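PDB 2Q89: putative ABC transporter amino acid-binding protein from Sinorhizobium meliloti, which probably binds the compatible solutes ectoine and hydroxyectoine as the extracytoplasmic solute-binding component of an ABC uptake system. Local coordinates for residues 20-25 with 59-64; 100-105 with 172-177; 150-155 with 168-173. One frame throughout, in Å; residues are numbered along the deposited sequence.

Interaction 1: 20-25 with 59-64. With 6CS ((4S,5S)-5-hydroxy-2-methyl-1,4,5,6-tetrahydropyrimidine-4-carboxylic acid), chain F.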
ATOM      1  N   ALA A  20      -1.357  -4.067   6.458  1.00 33.25           N
ATOM      2  CA  ALA A  20      -2.070  -3.034   7.219  1.00 33.09           C
ATOM      3  C   ALA A  20      -3.594  -3.233   7.301  1.00 33.02           C
ATOM      4  O   ALA A  20      -4.275  -2.507   8.043  1.00 33.43           O
ATOM      5  CB  ALA A  20      -1.760  -1.658   6.654  1.00 33.18           C
ATOM      6  N   ASN A  21      -4.118  -4.206   6.554  1.00 32.30           N
ATOM      7  CA  ASN A  21      -5.577  -4.421   6.400  1.00 31.86           C
ATOM      8  C   ASN A  21      -6.299  -3.251   5.721  1.00 31.41           C
ATOM      9  O   ASN A  21      -7.085  -2.538   6.352  1.00 31.67           O
ATOM     10  CB  ASN A  21      -6.263  -4.800   7.728  1.00 31.71           C
ATOM     11  CG  ASN A  21      -7.707  -5.288   7.534  1.00 32.20           C
ATOM     12  OD1 ASN A  21      -8.111  -5.669   6.434  1.00 32.63           O
ATOM     13  ND2 ASN A  21      -8.484  -5.276   8.610  1.00 32.59           N
ATOM     14  N   GLU A  22      -6.036  -3.077   4.427  1.00 30.86           N
ATOM     15  CA  GLU A  22      -6.652  -2.020   3.622  1.00 30.10           C
ATOM     16  C   GLU A  22      -7.056  -2.596   2.260  1.00 29.79           C
ATOM     17  O   GLU A  22      -6.248  -2.616   1.329  1.00 29.56           O
ATOM     18  CB  GLU A  22      -5.665  -0.857   3.446  1.00 30.37           C
ATOM     19  CG  GLU A  22      -6.176   0.313   2.615  1.00 29.98           C
ATOM     20  CD  GLU A  22      -5.078   1.295   2.254  1.00 30.16           C
ATOM     21  OE1 GLU A  22      -4.344   1.749   3.165  1.00 30.57           O
ATOM     22  OE2 GLU A  22      -4.949   1.625   1.056  1.00 29.15           O
ATOM     23  N   PRO A  23      -8.292  -3.090   2.144  1.00 29.48           N
ATOM     24  CA  PRO A  23      -8.754  -3.685   0.889  1.00 29.38           C
ATOM     25  C   PRO A  23      -8.807  -2.636  -0.230  1.00 29.33           C
ATOM     26  O   PRO A  23      -9.163  -1.491   0.039  1.00 29.60           O
ATOM     27  CB  PRO A  23     -10.165  -4.191   1.230  1.00 29.17           C
ATOM     28  CG  PRO A  23     -10.243  -4.200   2.726  1.00 29.28           C
ATOM     29  CD  PRO A  23      -9.338  -3.106   3.188  1.00 29.42           C
ATOM     30  N   PRO A  24      -8.493  -3.013  -1.470  1.00 29.26           N
ATOM     31  CA  PRO A  24      -8.180  -4.390  -1.849  1.00 29.36           C
ATOM     32  C   PRO A  24      -6.683  -4.737  -1.890  1.00 29.51           C
ATOM     33  O   PRO A  24      -6.308  -5.724  -2.522  1.00 29.51           O
ATOM     34  CB  PRO A  24      -8.767  -4.474  -3.260  1.00 29.67           C
ATOM     35  CG  PRO A  24      -8.561  -3.059  -3.827  1.00 29.24           C
ATOM     36  CD  PRO A  24      -8.469  -2.111  -2.638  1.00 29.11           C
ATOM     37  N   PHE A  25      -5.844  -3.933  -1.234  1.00 29.71           N
ATOM     38  CA  PHE A  25      -4.417  -4.219  -1.135  1.00 29.95           C
ATOM     39  C   PHE A  25      -4.187  -5.397  -0.188  1.00 30.53           C
ATOM     40  O   PHE A  25      -3.526  -6.374  -0.549  1.00 30.50           O
ATOM     41  CB  PHE A  25      -3.641  -2.981  -0.661  1.00 29.92           C
ATOM     42  CG  PHE A  25      -3.521  -1.901  -1.705  1.00 29.79           C
ATOM     43  CD1 PHE A  25      -4.524  -0.951  -1.866  1.00 30.23           C
ATOM     44  CD2 PHE A  25      -2.411  -1.843  -2.537  1.00 29.28           C
ATOM     45  CE1 PHE A  25      -4.418   0.042  -2.838  1.00 30.15           C
ATOM     46  CE2 PHE A  25      -2.296  -0.854  -3.504  1.00 29.95           C
ATOM     47  CZ  PHE A  25      -3.302   0.091  -3.655  1.00 29.83           C
ATOM     48  N   SER A  59       0.106  -3.875  11.060  1.00 33.22           N
ATOM     49  CA  SER A  59       0.636  -2.672  11.674  1.00 33.23           C
ATOM     50  C   SER A  59       0.288  -1.499  10.768  1.00 33.07           C
ATOM     51  O   SER A  59      -0.214  -1.688   9.656  1.00 33.00           O
ATOM     52  CB  SER A  59       2.153  -2.772  11.842  1.00 33.15           C
ATOM     53  OG  SER A  59       2.794  -2.757  10.579  1.00 33.82           O
ATOM     54  N   GLU A  60       0.558  -0.290  11.244  1.00 32.75           N
ATOM     55  CA  GLU A  60       0.387   0.891  10.424  1.00 32.40           C
ATOM     56  C   GLU A  60       1.590   1.046   9.510  1.00 31.90           C
ATOM     57  O   GLU A  60       2.655   0.478   9.778  1.00 31.80           O
ATOM     58  CB  GLU A  60       0.133   2.117  11.295  1.00 32.58           C
ATOM     59  CG  GLU A  60      -1.270   2.090  11.879  1.00 33.63           C
ATOM     60  CD  GLU A  60      -1.432   2.986  13.081  1.00 34.59           C
ATOM     61  OE1 GLU A  60      -1.377   2.462  14.213  1.00 35.46           O
ATOM     62  OE2 GLU A  60      -1.613   4.207  12.893  1.00 34.99           O
ATOM     63  N   TYR A  61       1.404   1.787   8.418  1.00 31.37           N
ATOM     64  CA  TYR A  61       2.384   1.859   7.337  1.00 30.97           C
ATOM     65  C   TYR A  61       3.761   2.360   7.771  1.00 31.03           C
ATOM     66  O   TYR A  61       4.771   1.929   7.221  1.00 31.20           O
ATOM     67  CB  TYR A  61       1.846   2.694   6.167  1.00 30.99           C
ATOM     68  CG  TYR A  61       0.743   1.998   5.403  1.00 30.64           C
ATOM     69  CD1 TYR A  61       1.041   1.054   4.418  1.00 30.89           C
ATOM     70  CD2 TYR A  61      -0.598   2.267   5.673  1.00 29.90           C
ATOM     71  CE1 TYR A  61       0.030   0.398   3.717  1.00 30.65           C
ATOM     72  CE2 TYR A  61      -1.613   1.620   4.980  1.00 30.53           C
ATOM     73  CZ  TYR A  61      -1.291   0.686   4.003  1.00 30.80           C
ATOM     74  OH  TYR A  61      -2.288   0.043   3.310  1.00 30.84           O
ATOM     75  N   GLY A  62       3.794   3.251   8.759  1.00 30.91           N
ATOM     76  CA  GLY A  62       5.050   3.842   9.231  1.00 31.28           C
ATOM     77  C   GLY A  62       5.928   2.928  10.074  1.00 31.40           C
ATOM     78  O   GLY A  62       7.111   3.215  10.271  1.00 31.49           O
ATOM     79  N   ALA A  63       5.353   1.832  10.570  1.00 31.21           N
ATOM     80  CA  ALA A  63       6.095   0.855  11.378  1.00 31.15           C
ATOM     81  C   ALA A  63       6.702  -0.281  10.551  1.00 31.14           C
ATOM     82  O   ALA A  63       7.463  -1.099  11.071  1.00 31.51           O
ATOM     83  CB  ALA A  63       5.197   0.287  12.475  1.00 30.79           C
ATOM     84  N   MET A  64       6.372  -0.325   9.262  1.00 31.17           N
ATOM     85  CA  MET A  64       6.699  -1.477   8.420  1.00 31.27           C
ATOM     86  C   MET A  64       8.185  -1.607   8.087  1.00 31.22           C
ATOM     87  O   MET A  64       8.782  -2.661   8.313  1.00 30.93           O
ATOM     88  CB  MET A  64       5.852  -1.480   7.145  1.00 31.19           C
ATOM     89  CG  MET A  64       4.398  -1.840   7.392  1.00 30.97           C
ATOM     90  SD  MET A  64       3.405  -1.697   5.904  1.00 31.69           S
ATOM     91  CE  MET A  64       1.778  -2.022   6.575  1.00 31.15           C
TER
HETATM   92  O   6CS F 501       2.284   4.601   2.077  1.00 29.94           O
HETATM   93  C   6CS F 501       1.847   3.786   1.242  1.00 29.72           C
HETATM   94  OXT 6CS F 501       2.556   2.998   0.575  1.00 29.79           O
HETATM   95  CA  6CS F 501       0.313   3.759   0.995  1.00 29.46           C
HETATM   96  N   6CS F 501      -0.089   2.480   0.368  1.00 29.00           N
HETATM   97  CAI 6CS F 501      -1.377   1.946   0.557  1.00 29.05           C
HETATM   98  CAA 6CS F 501      -1.753   0.633  -0.108  1.00 28.90           C
HETATM   99  NAG 6CS F 501      -2.328   2.589   1.362  1.00 28.78           N
HETATM  100  CG2 6CS F 501      -2.013   3.868   2.024  1.00 29.51           C
HETATM  101  CB  6CS F 501      -0.509   4.023   2.280  1.00 29.43           C
HETATM  102  OG1 6CS F 501      -0.327   5.368   2.700  1.00 30.17           O
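Glu22 and Tyr61 meet because of how their first torsions are set: CG of Glu22 lies anti to the backbone N (chi1 180°) on a chain that stays extended, carrying the carboxylate out toward the ligand, while CG of Tyr61 lies anti to its carbonyl carbon (chi1 -71°) and carries the ring toward the 20-25 loop. The side chains cross at about a right angle, and Tyr61 OH donates to Glu22 OE1 over 2.7 Å, approaching from well above the carboxylate plane. The tyrosine ring is filled on both faces. The ring carbon CB of 6CS, which is hydroxyectoine, sits 3.6 Å above the middle of one face; from the opposite side the methyl of Ala20 makes a CH-pi contact, its CB 3.9 Å from the centroid of the Tyr61 ring. That methyl also touches Met64 CE, and CA of Ala20 makes a CA-H...O contact with Ser59 O at 3.3 Å. Glu22 grips the ligand itself: 6CS NAG donates to Glu22 OE2 at 2.8 Å with an N-H...O angle of 158°, and more weakly to Glu22 OE1. OE2 has a second partner in Ser176 OG, which belongs to the facing lobe. Phe25 completes this wall of the pocket, its ring face lying under the ligand methyl CAA, 3.4 Å from the plane. Further bonds to the ligand come from Arg86, Phe81, Thr134 and Glu135. An aromatic face over the ring, another against its methyl, and a carboxylate at its N-H suit a ligand whose amidinium group is expected to carry delocalised positive charge; the tyrosine hydroxyl and the serine probably keep Glu22 turned toward that charge.

Interaction 2: 100-105 with 172-177. With 6CS ((4S,5S)-5-hydroxy-2-methyl-1,4,5,6-tetrahydropyrimidine-4-carboxylic acid), chain F.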
ATOM      1  N   ALA A 100      -3.506   5.253  -8.188  1.00 28.69           N
ATOM      2  CA  ALA A 100      -3.454   6.690  -7.957  1.00 28.70           C
ATOM      3  C   ALA A 100      -3.987   6.970  -6.552  1.00 28.98           C
ATOM      4  O   ALA A 100      -4.315   6.030  -5.827  1.00 29.10           O
ATOM      5  CB  ALA A 100      -4.266   7.435  -9.020  1.00 28.56           C
ATOM      6  N   GLU A 101      -4.064   8.249  -6.179  1.00 29.03           N
ATOM      7  CA  GLU A 101      -4.550   8.674  -4.864  1.00 29.30           C
ATOM      8  C   GLU A 101      -5.962   9.253  -4.961  1.00 29.59           C
ATOM      9  O   GLU A 101      -6.322   9.865  -5.974  1.00 29.18           O
ATOM     10  CB  GLU A 101      -3.618   9.727  -4.239  1.00 29.21           C
ATOM     11  CG  GLU A 101      -2.178   9.286  -4.003  1.00 29.05           C
ATOM     12  CD  GLU A 101      -2.017   8.395  -2.782  1.00 29.98           C
ATOM     13  OE1 GLU A 101      -3.010   7.771  -2.347  1.00 30.37           O
ATOM     14  OE2 GLU A 101      -0.889   8.313  -2.254  1.00 29.72           O
ATOM     15  N   ALA A 102      -6.746   9.066  -3.900  1.00 29.83           N
ATOM     16  CA  ALA A 102      -8.134   9.521  -3.876  1.00 30.18           C
ATOM     17  C   ALA A 102      -8.500  10.255  -2.588  1.00 30.50           C
ATOM     18  O   ALA A 102      -7.817  10.118  -1.564  1.00 30.50           O
ATOM     19  CB  ALA A 102      -9.082   8.351  -4.111  1.00 30.05           C
ATOM     20  N   PHE A 103      -9.578  11.038  -2.672  1.00 30.65           N
ATOM     21  CA  PHE A 103     -10.182  11.728  -1.535  1.00 30.94           C
ATOM     22  C   PHE A 103     -11.549  11.136  -1.211  1.00 31.35           C
ATOM     23  O   PHE A 103     -12.361  10.901  -2.113  1.00 31.10           O
ATOM     24  CB  PHE A 103     -10.388  13.221  -1.843  1.00 30.75           C
ATOM     25  CG  PHE A 103      -9.132  14.054  -1.767  1.00 30.81           C
ATOM     26  CD1 PHE A 103      -7.965  13.554  -1.190  1.00 30.95           C
ATOM     27  CD2 PHE A 103      -9.138  15.364  -2.235  1.00 30.33           C
ATOM     28  CE1 PHE A 103      -6.814  14.341  -1.108  1.00 31.30           C
ATOM     29  CE2 PHE A 103      -7.996  16.159  -2.161  1.00 31.01           C
ATOM     30  CZ  PHE A 103      -6.832  15.646  -1.599  1.00 30.97           C
ATOM     31  N   ALA A 104     -11.782  10.886   0.077  1.00 31.77           N
ATOM     32  CA  ALA A 104     -13.119  10.667   0.614  1.00 32.27           C
ATOM     33  C   ALA A 104     -13.550  12.005   1.206  1.00 32.56           C
ATOM     34  O   ALA A 104     -12.817  12.621   1.984  1.00 32.40           O
ATOM     35  CB  ALA A 104     -13.111   9.572   1.680  1.00 32.03           C
ATOM     36  N   LEU A 105     -14.743  12.448   0.838  1.00 33.35           N
ATOM     37  CA  LEU A 105     -15.104  13.852   0.964  1.00 34.30           C
ATOM     38  C   LEU A 105     -16.587  13.986   1.262  1.00 34.38           C
ATOM     39  O   LEU A 105     -17.370  13.114   0.894  1.00 34.37           O
ATOM     40  CB  LEU A 105     -14.788  14.540  -0.368  1.00 34.48           C
ATOM     41  CG  LEU A 105     -14.082  15.889  -0.498  1.00 35.57           C
ATOM     42  CD1 LEU A 105     -13.086  16.130   0.613  1.00 36.78           C
ATOM     43  CD2 LEU A 105     -13.379  15.943  -1.841  1.00 34.93           C
ATOM     44  N   LEU A 172      -6.787   7.882   0.696  1.00 30.16           N
ATOM     45  CA  LEU A 172      -6.117   6.602   0.448  1.00 30.14           C
ATOM     46  C   LEU A 172      -5.959   6.449  -1.068  1.00 29.85           C
ATOM     47  O   LEU A 172      -6.363   7.345  -1.806  1.00 30.15           O
ATOM     48  CB  LEU A 172      -6.936   5.434   1.025  1.00 30.08           C
ATOM     49  CG  LEU A 172      -7.115   5.252   2.538  1.00 30.92           C
ATOM     50  CD1 LEU A 172      -8.015   4.051   2.841  1.00 30.54           C
ATOM     51  CD2 LEU A 172      -5.781   5.098   3.236  1.00 30.83           C
ATOM     52  N   PRO A 173      -5.367   5.349  -1.548  1.00 29.62           N
ATOM     53  CA  PRO A 173      -5.403   5.046  -2.980  1.00 29.54           C
ATOM     54  C   PRO A 173      -6.836   4.855  -3.479  1.00 29.77           C
ATOM     55  O   PRO A 173      -7.709   4.436  -2.717  1.00 30.06           O
ATOM     56  CB  PRO A 173      -4.634   3.719  -3.087  1.00 29.60           C
ATOM     57  CG  PRO A 173      -3.795   3.653  -1.861  1.00 29.14           C
ATOM     58  CD  PRO A 173      -4.599   4.335  -0.795  1.00 29.31           C
ATOM     59  N   VAL A 174      -7.054   5.155  -4.756  1.00 29.83           N
ATOM     60  CA  VAL A 174      -8.372   5.105  -5.390  1.00 30.16           C
ATOM     61  C   VAL A 174      -9.146   3.811  -5.111  1.00 30.25           C
ATOM     62  O   VAL A 174     -10.325   3.855  -4.749  1.00 30.18           O
ATOM     63  CB  VAL A 174      -8.259   5.343  -6.923  1.00 30.29           C
ATOM     64  CG1 VAL A 174      -9.620   5.268  -7.593  1.00 30.35           C
ATOM     65  CG2 VAL A 174      -7.597   6.692  -7.210  1.00 30.82           C
ATOM     66  N   LEU A 175      -8.480   2.669  -5.270  1.00 30.28           N
ATOM     67  CA  LEU A 175      -9.132   1.372  -5.076  1.00 30.28           C
ATOM     68  C   LEU A 175      -9.563   1.143  -3.628  1.00 30.27           C
ATOM     69  O   LEU A 175     -10.644   0.602  -3.380  1.00 30.07           O
ATOM     70  CB  LEU A 175      -8.245   0.231  -5.586  1.00 29.99           C
ATOM     71  CG  LEU A 175      -8.068   0.186  -7.112  1.00 30.00           C
ATOM     72  CD1 LEU A 175      -6.900  -0.711  -7.492  1.00 30.61           C
ATOM     73  CD2 LEU A 175      -9.349  -0.264  -7.820  1.00 29.11           C
ATOM     74  N   SER A 176      -8.721   1.575  -2.688  1.00 30.36           N
ATOM     75  CA  SER A 176      -9.016   1.511  -1.255  1.00 30.44           C
ATOM     76  C   SER A 176     -10.214   2.389  -0.886  1.00 30.73           C
ATOM     77  O   SER A 176     -11.113   1.941  -0.179  1.00 30.94           O
ATOM     78  CB  SER A 176      -7.801   1.945  -0.431  1.00 30.37           C
ATOM     79  OG  SER A 176      -6.640   1.215  -0.772  1.00 30.22           O
ATOM     80  N   ILE A 177     -10.215   3.637  -1.356  1.00 30.85           N
ATOM     81  CA  ILE A 177     -11.320   4.568  -1.097  1.00 31.45           C
ATOM     82  C   ILE A 177     -12.627   4.047  -1.706  1.00 31.82           C
ATOM     83  O   ILE A 177     -13.665   4.039  -1.045  1.00 31.64           O
ATOM     84  CB  ILE A 177     -10.992   6.004  -1.624  1.00 31.32           C
ATOM     85  CG1 ILE A 177      -9.825   6.633  -0.846  1.00 30.96           C
ATOM     86  CG2 ILE A 177     -12.223   6.912  -1.561  1.00 31.45           C
ATOM     87  CD1 ILE A 177     -10.156   7.047   0.593  1.00 31.58           C
TER
HETATM   88  O   6CS F 501       2.284   4.601   2.077  1.00 29.94           O
HETATM   89  C   6CS F 501       1.847   3.786   1.242  1.00 29.72           C
HETATM   90  OXT 6CS F 501       2.556   2.998   0.575  1.00 29.79           O
HETATM   91  CA  6CS F 501       0.313   3.759   0.995  1.00 29.46           C
HETATM   92  N   6CS F 501      -0.089   2.480   0.368  1.00 29.00           N
HETATM   93  CAI 6CS F 501      -1.377   1.946   0.557  1.00 29.05           C
HETATM   94  CAA 6CS F 501      -1.753   0.633  -0.108  1.00 28.90           C
HETATM   95  NAG 6CS F 501      -2.328   2.589   1.362  1.00 28.78           N
HETATM   96  CG2 6CS F 501      -2.013   3.868   2.024  1.00 29.51           C
HETATM   97  CB  6CS F 501      -0.509   4.023   2.280  1.00 29.43           C
HETATM   98  OG1 6CS F 501      -0.327   5.368   2.700  1.00 30.17           O
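This is a buried beta-to-helix junction beside the ligand pocket: strand 98-106 runs antiparallel to the end of strand 169-173 and meets the corner where that chain turns into helix 174-184. Glu101 and Pro173 form a non-hydrogen-bonded pair with CA atoms 4.2 Å apart. Beside it, Ala102 N donates to Leu172 O over 2.7 Å, whereas the return bond from Leu172 N to Ala102 O is weak. Pro173 occupies the N-cap position, and the first helical residue is tied back to the strand by Val174 N donating to Ala100 O at 3.1 Å. Apolar groups fill the angle between strand and helix. With CG2 of Val174 anti to the carbonyl carbon, this methyl lies 3.8 Å from Ala102 CB and also touches Ala100 CB. Ile177, one turn along, presses CG1 on Ala102 CB at 3.8 Å and CD1 on Ala104 CB. With only methyls at Ala102 and Ala104, the Ile177 side chain can come close to the strand. The bent chain of Glu101 brings OE1 near Pro173, but its OE2 is bonded to Thr134, whose own backbone N serves the ligand. Pro173 meets hydroxyectoine directly, CD 3.6 Å from 6CS NAG. It turns its ring carbons CG and CD to the ligand, and its N has no hydrogen to give, so this side of the pocket is an apolar wall, backed by main-chain bonds and small side chains that probably hold it in place.

Interaction 3: 150-155 with 168-173. With 6CS ((4S,5S)-5-hydroxy-2-methyl-1,4,5,6-tetrahydropyrimidine-4-carboxylic acid), chain F.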
ATOM      1  N   ILE A 150      -3.880  14.606   9.993  1.00 31.77           N
ATOM      2  CA  ILE A 150      -4.323  13.776  11.108  1.00 31.72           C
ATOM      3  C   ILE A 150      -4.100  12.287  10.825  1.00 31.89           C
ATOM      4  O   ILE A 150      -4.588  11.754   9.822  1.00 32.25           O
ATOM      5  CB  ILE A 150      -5.824  14.070  11.410  1.00 31.78           C
ATOM      6  CG1 ILE A 150      -6.086  15.588  11.541  1.00 31.50           C
ATOM      7  CG2 ILE A 150      -6.327  13.273  12.629  1.00 31.32           C
ATOM      8  CD1 ILE A 150      -5.302  16.316  12.649  1.00 31.40           C
ATOM      9  N   VAL A 151      -3.360  11.624  11.711  1.00 31.79           N
ATOM     10  CA  VAL A 151      -3.108  10.184  11.598  1.00 31.59           C
ATOM     11  C   VAL A 151      -4.406   9.404  11.833  1.00 31.77           C
ATOM     12  O   VAL A 151      -5.090   9.595  12.845  1.00 31.72           O
ATOM     13  CB  VAL A 151      -1.986   9.701  12.566  1.00 31.39           C
ATOM     14  CG1 VAL A 151      -1.756   8.192  12.447  1.00 31.19           C
ATOM     15  CG2 VAL A 151      -0.676  10.454  12.310  1.00 30.98           C
ATOM     16  N   VAL A 152      -4.742   8.547  10.872  1.00 31.93           N
ATOM     17  CA  VAL A 152      -5.937   7.711  10.925  1.00 32.10           C
ATOM     18  C   VAL A 152      -5.493   6.241  10.840  1.00 32.69           C
ATOM     19  O   VAL A 152      -4.828   5.862   9.875  1.00 32.79           O
ATOM     20  CB  VAL A 152      -6.903   8.041   9.758  1.00 31.96           C
ATOM     21  CG1 VAL A 152      -8.026   7.022   9.674  1.00 31.75           C
ATOM     22  CG2 VAL A 152      -7.468   9.455   9.889  1.00 31.44           C
ATOM     23  N   PRO A 153      -5.855   5.426  11.837  1.00 32.94           N
ATOM     24  CA  PRO A 153      -5.386   4.036  11.926  1.00 33.45           C
ATOM     25  C   PRO A 153      -5.820   3.117  10.784  1.00 33.93           C
ATOM     26  O   PRO A 153      -5.019   2.301  10.333  1.00 34.03           O
ATOM     27  CB  PRO A 153      -5.975   3.544  13.254  1.00 33.30           C
ATOM     28  CG  PRO A 153      -7.104   4.441  13.530  1.00 32.95           C
ATOM     29  CD  PRO A 153      -6.726   5.779  12.971  1.00 32.86           C
ATOM     30  N   ASP A 154      -7.072   3.235  10.342  1.00 34.52           N
ATOM     31  CA  ASP A 154      -7.596   2.419   9.237  1.00 34.87           C
ATOM     32  C   ASP A 154      -8.820   3.057   8.571  1.00 35.18           C
ATOM     33  O   ASP A 154      -9.373   4.035   9.079  1.00 35.02           O
ATOM     34  CB  ASP A 154      -7.892   0.979   9.689  1.00 35.14           C
ATOM     35  CG  ASP A 154      -8.871   0.906  10.853  1.00 35.28           C
ATOM     36  OD1 ASP A 154      -9.893   1.623  10.847  1.00 35.39           O
ATOM     37  OD2 ASP A 154      -8.704   0.134  11.820  1.00 36.64           O
ATOM     38  N   GLY A 155      -9.233   2.490   7.439  1.00 35.61           N
ATOM     39  CA  GLY A 155     -10.284   3.068   6.600  1.00 36.05           C
ATOM     40  C   GLY A 155     -11.615   3.311   7.284  1.00 36.42           C
ATOM     41  O   GLY A 155     -12.283   4.317   7.029  1.00 36.36           O
ATOM     42  N   ASP A 168     -11.902  16.832   7.212  1.00 32.57           N
ATOM     43  CA  ASP A 168     -12.671  17.323   6.075  1.00 32.24           C
ATOM     44  C   ASP A 168     -12.464  16.425   4.870  1.00 32.19           C
ATOM     45  O   ASP A 168     -13.273  16.421   3.944  1.00 32.32           O
ATOM     46  CB  ASP A 168     -12.265  18.758   5.736  1.00 32.00           C
ATOM     47  CG  ASP A 168     -12.590  19.722   6.845  1.00 31.91           C
ATOM     48  OD1 ASP A 168     -13.789  19.897   7.135  1.00 31.28           O
ATOM     49  OD2 ASP A 168     -11.723  20.348   7.494  1.00 32.40           O
ATOM     50  N   VAL A 169     -11.376  15.660   4.903  1.00 31.93           N
ATOM     51  CA  VAL A 169     -11.028  14.736   3.832  1.00 31.68           C
ATOM     52  C   VAL A 169     -10.223  13.549   4.376  1.00 31.47           C
ATOM     53  O   VAL A 169      -9.360  13.713   5.234  1.00 31.67           O
ATOM     54  CB  VAL A 169     -10.264  15.465   2.679  1.00 31.87           C
ATOM     55  CG1 VAL A 169      -9.017  16.189   3.187  1.00 31.18           C
ATOM     56  CG2 VAL A 169      -9.930  14.513   1.546  1.00 31.49           C
ATOM     57  N   TYR A 170     -10.537  12.355   3.888  1.00 31.14           N
ATOM     58  CA  TYR A 170      -9.756  11.163   4.182  1.00 30.85           C
ATOM     59  C   TYR A 170      -9.145  10.694   2.870  1.00 30.57           C
ATOM     60  O   TYR A 170      -9.837  10.635   1.864  1.00 31.02           O
ATOM     61  CB  TYR A 170     -10.643  10.077   4.802  1.00 30.76           C
ATOM     62  CG  TYR A 170      -9.909   8.790   5.138  1.00 30.74           C
ATOM     63  CD1 TYR A 170      -8.754   8.803   5.922  1.00 29.69           C
ATOM     64  CD2 TYR A 170     -10.379   7.555   4.678  1.00 30.03           C
ATOM     65  CE1 TYR A 170      -8.077   7.627   6.230  1.00 29.39           C
ATOM     66  CE2 TYR A 170      -9.712   6.373   4.987  1.00 29.93           C
ATOM     67  CZ  TYR A 170      -8.561   6.418   5.761  1.00 30.42           C
ATOM     68  OH  TYR A 170      -7.891   5.255   6.070  1.00 31.32           O
ATOM     69  N   SER A 171      -7.853  10.381   2.879  1.00 30.43           N
ATOM     70  CA  SER A 171      -7.124  10.090   1.645  1.00 30.31           C
ATOM     71  C   SER A 171      -6.410   8.736   1.647  1.00 30.35           C
ATOM     72  O   SER A 171      -5.546   8.481   2.487  1.00 30.23           O
ATOM     73  CB  SER A 171      -6.128  11.220   1.331  1.00 30.35           C
ATOM     74  OG  SER A 171      -5.535  11.058   0.048  1.00 29.42           O
ATOM     75  N   LEU A 172      -6.787   7.882   0.696  1.00 30.16           N
ATOM     76  CA  LEU A 172      -6.117   6.602   0.448  1.00 30.14           C
ATOM     77  C   LEU A 172      -5.959   6.449  -1.068  1.00 29.85           C
ATOM     78  O   LEU A 172      -6.363   7.345  -1.806  1.00 30.15           O
ATOM     79  CB  LEU A 172      -6.936   5.434   1.025  1.00 30.08           C
ATOM     80  CG  LEU A 172      -7.115   5.252   2.538  1.00 30.92           C
ATOM     81  CD1 LEU A 172      -8.015   4.051   2.841  1.00 30.54           C
ATOM     82  CD2 LEU A 172      -5.781   5.098   3.236  1.00 30.83           C
ATOM     83  N   PRO A 173      -5.367   5.349  -1.548  1.00 29.62           N
ATOM     84  CA  PRO A 173      -5.403   5.046  -2.980  1.00 29.54           C
ATOM     85  C   PRO A 173      -6.836   4.855  -3.479  1.00 29.77           C
ATOM     86  O   PRO A 173      -7.709   4.436  -2.717  1.00 30.06           O
ATOM     87  CB  PRO A 173      -4.634   3.719  -3.087  1.00 29.60           C
ATOM     88  CG  PRO A 173      -3.795   3.653  -1.861  1.00 29.14           C
ATOM     89  CD  PRO A 173      -4.599   4.335  -0.795  1.00 29.31           C
TER
HETATM   90  O   6CS F 501       2.284   4.601   2.077  1.00 29.94           O
HETATM   91  C   6CS F 501       1.847   3.786   1.242  1.00 29.72           C
HETATM   92  OXT 6CS F 501       2.556   2.998   0.575  1.00 29.79           O
HETATM   93  CA  6CS F 501       0.313   3.759   0.995  1.00 29.46           C
HETATM   94  N   6CS F 501      -0.089   2.480   0.368  1.00 29.00           N
HETATM   95  CAI 6CS F 501      -1.377   1.946   0.557  1.00 29.05           C
HETATM   96  CAA 6CS F 501      -1.753   0.633  -0.108  1.00 28.90           C
HETATM   97  NAG 6CS F 501      -2.328   2.589   1.362  1.00 28.78           N
HETATM   98  CG2 6CS F 501      -2.013   3.868   2.024  1.00 29.51           C
HETATM   99  CB  6CS F 501      -0.509   4.023   2.280  1.00 29.43           C
HETATM  100  OG1 6CS F 501      -0.327   5.368   2.700  1.00 30.17           O
HETATM  101  O   HOH W   1      -5.700   4.970   7.410  1.00 33.09           O
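The Tyr170 ring reaches across from its strand to residues 152-155, where the chain enters helix 155-164, crossing the Val152 side chain at a slant, so that CG1 of Val152 rests on ring atom CE1 at 3.5 Å. With CG anti to the backbone N (chi1 180°), the ring of Tyr170 is carried away from strand 169-173 and its hydroxyl comes up under the start of that helix. There Tyr170 OH packs against Gly155 CA at 3.3 Å, where the glycine presents no side chain. The nearby Gly155 N is badly angled for a bond. The hydroxyl is served instead by a water lying in the ring plane: it is 2.6 Å from Tyr170 OH and donates to Val152 O at 2.8 Å. Asp154, at the N-cap of the same helix, bonds Ser157 OG through OD1. Leu172 touches Gly155 lightly, its CD1 near the glycine CA. A phenylalanine here would probably keep the valine packing but leave the water without its tyrosine partner and Val152 O less firmly bridged. The contact is thus apolar along the ring and polar at its end, the bridging water joining the hydroxyl to a carbonyl that it does not reach directly.

All three contacts are buried, and each touches the ligand. Interaction 1 joins two loops of one lobe and handles hydroxyectoine with charge and aromatic faces; interactions 2 and 3 belong to the other lobe, share Leu172 and Pro173 and both use strand 169-173, interaction 2 at its junction with helix 174-184 and interaction 3 through Tyr170. Interaction 2 is mainly backbone pairing and small apolar side chains, whereas interaction 3 has no direct hydrogen bond between its segments and relies on a water. The lobes meet where Glu22 OE2 lies 2.5 Å from Ser176 OG and where Phe25 packs on Pro173, as expected for a solute-binding protein closed round its ligand.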